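Local coordinates for protein class I phosphodiesterase PDEB1 (Leishmania major, PDB 2R8Q) that belongs to the class I phosphodiesterases, whose all-helical catalytic domain holds a zinc ion, a magnesium ion and, in this model, 3-isobutyl-1-methylxanthine, at residues Phe46-Arg49 / Glu50-Glu54; Val108-Thr111 / Leu112-Leu116. One frame throughout, in Å; residues are numbered along the deposited sequence.

Contact 1 of 2, residues Phe46-Arg49 / Glu50-Glu54; sequences FEVR and EKYSE
Glu50 N donates to Phe46 O at 2.9 Å, the first of three successive i to i+4 bonds that finish the short helix 45-51. The ring of Phe46 meets that of Trp268 edge-to-face. Next comes Lys51, whose N bonds Glu47 O and whose side chain, extended beyond CG, crosses that of Glu47. The methylene CG of Lys51 lies 3.2 Å from Glu47 O, and NZ reaches Glu47 OE2 at 3.1 Å in a salt bridge, coming from above the carboxylate plane, 44° out of it. Glu47 can meet it because its CG stands anti to the backbone N (chi1 -169°) and the rest of the chain is stretched out. Tyr52, the first residue to leave helical geometry, still gives its N to Val48 O at 3.2 Å. That same oxygen lies in the plane of the ring at its edge, 3.2 Å from CD1, while Val48 CG1 is 3.9 Å from CD1. Tyr52 OH bonds Asp31 O, anchoring the ring at its far end. Lysine four residues after glutamate suits a surface helix: the charges probably compensate each other, and the tyrosine pins the helix end to the chain around Asp31.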
loop_
_atom_site.group_PDB
_atom_site.type_symbol
_atom_site.label_atom_id
_atom_site.label_comp_id
_atom_site.label_asym_id
_atom_site.label_seq_id
_atom_site.Cartn_x
_atom_site.Cartn_y
_atom_site.Cartn_z
ATOM N N PHE A 46 -3.454 -2.094 -32.007
ATOM C CA PHE A 46 -2.766 -0.951 -32.600
ATOM C C PHE A 46 -3.590 -0.346 -33.726
ATOM O O PHE A 46 -3.526 0.859 -33.964
ATOM C CB PHE A 46 -1.382 -1.342 -33.127
ATOM C CG PHE A 46 -0.370 -1.581 -32.046
ATOM C CD1 PHE A 46 -0.052 -2.874 -31.649
ATOM C CD2 PHE A 46 0.252 -0.509 -31.410
ATOM C CE1 PHE A 46 0.872 -3.100 -30.631
ATOM C CE2 PHE A 46 1.177 -0.721 -30.390
ATOM C CZ PHE A 46 1.490 -2.022 -30.000
ATOM N N GLU A 47 -4.363 -1.179 -34.413
ATOM C CA GLU A 47 -5.203 -0.696 -35.504
ATOM C C GLU A 47 -6.246 0.258 -34.929
ATOM O O GLU A 47 -6.482 1.337 -35.473
ATOM C CB GLU A 47 -5.901 -1.863 -36.199
ATOM C CG GLU A 47 -6.580 -1.482 -37.502
ATOM C CD GLU A 47 -7.455 -2.592 -38.043
ATOM O OE1 GLU A 47 -7.039 -3.767 -37.970
ATOM O OE2 GLU A 47 -8.558 -2.287 -38.546
ATOM N N VAL A 48 -6.866 -0.150 -33.824
ATOM C CA VAL A 48 -7.869 0.677 -33.161
ATOM C C VAL A 48 -7.251 1.985 -32.672
ATOM O O VAL A 48 -7.848 3.052 -32.809
ATOM C CB VAL A 48 -8.491 -0.061 -31.949
ATOM C CG1 VAL A 48 -9.376 0.888 -31.155
ATOM C CG2 VAL A 48 -9.296 -1.255 -32.426
ATOM N N ARG A 49 -6.054 1.901 -32.101
ATOM C CA ARG A 49 -5.371 3.082 -31.589
ATOM C C ARG A 49 -5.032 4.087 -32.680
ATOM O O ARG A 49 -5.206 5.290 -32.505
ATOM C CB ARG A 49 -4.088 2.676 -30.858
ATOM C CG ARG A 49 -4.339 1.943 -29.554
ATOM C CD ARG A 49 -3.051 1.389 -28.979
ATOM N NE ARG A 49 -2.101 2.435 -28.603
ATOM C CZ ARG A 49 -0.910 2.190 -28.065
ATOM N NH1 ARG A 49 -0.528 0.939 -27.846
ATOM N NH2 ARG A 49 -0.101 3.191 -27.741
ATOM N N GLU A 50 -4.560 3.582 -33.814
ATOM C CA GLU A 50 -4.177 4.445 -34.921
ATOM C C GLU A 50 -5.351 5.126 -35.615
ATOM O O GLU A 50 -5.242 6.277 -36.035
ATOM C CB GLU A 50 -3.379 3.640 -35.951
ATOM C CG GLU A 50 -2.903 4.455 -37.141
ATOM C CD GLU A 50 -2.128 3.626 -38.148
ATOM O OE1 GLU A 50 -2.710 2.667 -38.703
ATOM O OE2 GLU A 50 -0.940 3.937 -38.385
ATOM N N LYS A 51 -6.480 4.431 -35.711
ATOM C CA LYS A 51 -7.636 4.972 -36.417
ATOM C C LYS A 51 -8.604 5.887 -35.671
ATOM O O LYS A 51 -9.158 6.809 -36.274
ATOM C CB LYS A 51 -8.401 3.818 -37.067
ATOM C CG LYS A 51 -7.532 3.028 -38.042
ATOM C CD LYS A 51 -8.290 1.903 -38.719
ATOM C CE LYS A 51 -7.382 1.147 -39.681
ATOM N NZ LYS A 51 -8.110 0.080 -40.425
ATOM N N TYR A 52 -8.815 5.659 -34.379
ATOM C CA TYR A 52 -9.747 6.497 -33.631
ATOM C C TYR A 52 -9.137 7.771 -33.052
ATOM O O TYR A 52 -8.071 7.743 -32.438
ATOM C CB TYR A 52 -10.424 5.678 -32.523
ATOM C CG TYR A 52 -11.412 4.669 -33.068
ATOM C CD1 TYR A 52 -10.986 3.435 -33.560
ATOM C CD2 TYR A 52 -12.770 4.983 -33.169
ATOM C CE1 TYR A 52 -11.885 2.539 -34.144
ATOM C CE2 TYR A 52 -13.674 4.099 -33.752
ATOM C CZ TYR A 52 -13.227 2.881 -34.239
ATOM O OH TYR A 52 -14.118 2.020 -34.840
ATOM N N SER A 53 -9.827 8.890 -33.260
ATOM C CA SER A 53 -9.368 10.188 -32.770
ATOM C C SER A 53 -9.278 10.245 -31.249
ATOM O O SER A 53 -8.565 11.082 -30.699
ATOM C CB SER A 53 -10.296 11.302 -33.264
ATOM O OG SER A 53 -11.603 11.146 -32.735
ATOM N N GLU A 54 -10.025 9.374 -30.580
ATOM C CA GLU A 54 -10.024 9.290 -29.121
ATOM C C GLU A 54 -9.649 7.841 -28.810
ATOM O O GLU A 54 -10.490 7.036 -28.415
ATOM C CB GLU A 54 -11.417 9.597 -28.561
ATOM C CG GLU A 54 -11.906 11.021 -28.798
ATOM C CD GLU A 54 -11.132 12.057 -28.004
ATOM O OE1 GLU A 54 -10.322 11.670 -27.134
ATOM O OE2 GLU A 54 -11.342 13.267 -28.244
#

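Contact 2 of 2, residues Val108-Thr111 / Leu112-Leu116; sequences VCQT and LHTYL
Thr111 O receives two hydrogen bonds, from Thr114 OG1 at 2.6 Å and from Tyr115 N at 3.0 Å. Tyr115 N lies in the carbonyl plane, whereas the hydroxyl comes in at a C=O...O angle of 130°. Thr114 reaches this oxygen because chi1 of 71° sets OG1 between its own backbone N and carbonyl carbon, folding the hydroxyl back over the preceding turn. Threonine suits a buried helical site of this kind, since the backbone satisfies its hydroxyl and its methyl remains for packing. Ordinary i to i+4 bonds join Leu112, His113 and Thr114 to Val108, Cys109 and Gln110.

Thr111 also meets Tyr115 through its side chain. CG2, anti to the backbone N, lies over one face of the Tyr115 ring, 3.9 Å from the centroid and 28° off the normal, in a CH-pi contact closest to CZ at 3.4 Å. Thr111 O sits above the ring plane too, displaced toward the rim. The other branch, OG1, bonds Asp107 O and Lys260 NZ, so the residue divides its polar and apolar arms.

On another flank Gln110, bent at chi2, brings NE2 to 3.4 Å from Thr114 CG2, while that amide nitrogen is hydrogen-bonded to Phe38 O and Ser40 O. Val108 and Leu112 lie side by side, CG1 to CD1 4.0 Å, and both pack on Ala137 of helix 127-139. Tyr115, by contrast, touches Trp331 and Cys332 of helix 330-348. Within this buried helix, then, the two threonine hydroxyls and Gln110 NE2 find partners in main-chain oxygens and, for Thr111, Lys260, while Val108 and Leu112 give an apolar side against helix 127-139 and Tyr115 meets helix 330-348.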
loop_
_atom_site.group_PDB
_atom_site.type_symbol
_atom_site.label_atom_id
_atom_site.label_comp_id
_atom_site.label_asym_id
_atom_site.label_seq_id
_atom_site.Cartn_x
_atom_site.Cartn_y
_atom_site.Cartn_z
ATOM N N VAL A 108 -3.911 -7.293 -22.327
ATOM C CA VAL A 108 -3.865 -8.500 -21.510
ATOM C C VAL A 108 -5.275 -9.044 -21.280
ATOM O O VAL A 108 -5.492 -10.252 -21.320
ATOM C CB VAL A 108 -3.155 -8.234 -20.156
ATOM C CG1 VAL A 108 -3.267 -9.449 -19.242
ATOM C CG2 VAL A 108 -1.686 -7.924 -20.408
ATOM N N CYS A 109 -6.233 -8.147 -21.060
ATOM C CA CYS A 109 -7.618 -8.555 -20.840
ATOM C C CYS A 109 -8.158 -9.275 -22.078
ATOM O O CYS A 109 -8.691 -10.380 -21.983
ATOM C CB CYS A 109 -8.472 -7.323 -20.522
ATOM S SG CYS A 109 -10.224 -7.658 -20.195
ATOM N N GLN A 110 -7.998 -8.650 -23.239
ATOM C CA GLN A 110 -8.474 -9.229 -24.493
ATOM C C GLN A 110 -7.779 -10.557 -24.795
ATOM O O GLN A 110 -8.408 -11.519 -25.255
ATOM C CB GLN A 110 -8.236 -8.229 -25.632
ATOM C CG GLN A 110 -8.900 -8.569 -26.970
ATOM C CD GLN A 110 -8.095 -9.538 -27.819
ATOM O OE1 GLN A 110 -6.865 -9.473 -27.860
ATOM N NE2 GLN A 110 -8.788 -10.429 -28.523
ATOM N N THR A 111 -6.481 -10.610 -24.519
ATOM C CA THR A 111 -5.695 -11.813 -24.760
ATOM C C THR A 111 -6.172 -12.958 -23.864
ATOM O O THR A 111 -6.296 -14.103 -24.313
ATOM C CB THR A 111 -4.201 -11.543 -24.503
ATOM O OG1 THR A 111 -3.739 -10.532 -25.407
ATOM C CG2 THR A 111 -3.385 -12.808 -24.700
ATOM N N LEU A 112 -6.451 -12.656 -22.600
ATOM C CA LEU A 112 -6.923 -13.689 -21.689
ATOM C C LEU A 112 -8.263 -14.238 -22.159
ATOM O O LEU A 112 -8.538 -15.427 -22.004
ATOM C CB LEU A 112 -7.043 -13.141 -20.265
ATOM C CG LEU A 112 -5.696 -12.914 -19.575
ATOM C CD1 LEU A 112 -5.913 -12.238 -18.232
ATOM C CD2 LEU A 112 -4.984 -14.247 -19.395
ATOM N N HIS A 113 -9.098 -13.378 -22.734
ATOM C CA HIS A 113 -10.384 -13.842 -23.229
ATOM C C HIS A 113 -10.103 -14.884 -24.309
ATOM O O HIS A 113 -10.724 -15.945 -24.321
ATOM C CB HIS A 113 -11.205 -12.679 -23.796
ATOM C CG HIS A 113 -12.589 -13.065 -24.226
ATOM N ND1 HIS A 113 -12.838 -13.785 -25.374
ATOM C CD2 HIS A 113 -13.796 -12.836 -23.657
ATOM C CE1 HIS A 113 -14.139 -13.981 -25.496
ATOM N NE2 HIS A 113 -14.744 -13.415 -24.466
ATOM N N THR A 114 -9.148 -14.608 -25.197
ATOM C CA THR A 114 -8.851 -15.580 -26.246
ATOM C C THR A 114 -8.312 -16.893 -25.680
ATOM O O THR A 114 -8.578 -17.959 -26.226
ATOM C CB THR A 114 -7.854 -15.035 -27.315
ATOM O OG1 THR A 114 -6.538 -14.924 -26.760
ATOM C CG2 THR A 114 -8.314 -13.681 -27.825
ATOM N N TYR A 115 -7.569 -16.830 -24.579
ATOM C CA TYR A 115 -7.034 -18.051 -23.987
ATOM C C TYR A 115 -8.152 -18.872 -23.361
ATOM O O TYR A 115 -8.181 -20.098 -23.480
ATOM C CB TYR A 115 -5.996 -17.727 -22.908
ATOM C CG TYR A 115 -4.701 -17.130 -23.417
ATOM C CD1 TYR A 115 -3.740 -16.661 -22.524
ATOM C CD2 TYR A 115 -4.426 -17.042 -24.785
ATOM C CE1 TYR A 115 -2.542 -16.120 -22.969
ATOM C CE2 TYR A 115 -3.224 -16.498 -25.243
ATOM C CZ TYR A 115 -2.288 -16.040 -24.325
ATOM O OH TYR A 115 -1.104 -15.487 -24.760
ATOM N N LEU A 116 -9.070 -18.186 -22.690
ATOM C CA LEU A 116 -10.188 -18.840 -22.027
ATOM C C LEU A 116 -11.200 -19.453 -22.981
ATOM O O LEU A 116 -11.636 -20.589 -22.795
ATOM C CB LEU A 116 -10.924 -17.842 -21.130
ATOM C CG LEU A 116 -10.197 -17.371 -19.868
ATOM C CD1 LEU A 116 -10.990 -16.235 -19.233
ATOM C CD2 LEU A 116 -10.034 -18.539 -18.898
#

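Overall arrangement
The two contacts follow one another along the chain, the first on helix 45-51 at the surface and the second inside helix 102-118 near the core. Their centres are 20 Å apart, and about 9 Å separates their nearest atoms, so they do not touch. Phe43 relates them indirectly, being touched by Val48 of contact 1 and Gln110 of contact 2. Contact 2 stands closer to the zinc ion, held by His104, His140, Asp141 and Asp254: the Val108 side chain is about 5 Å from it, that of Arg49 in contact 1 about 13 Å, and His104 belongs to the same helix as contact 2. The Phe46 side chain of contact 1 is about 10 Å from 3-isobutyl-1-methylxanthine.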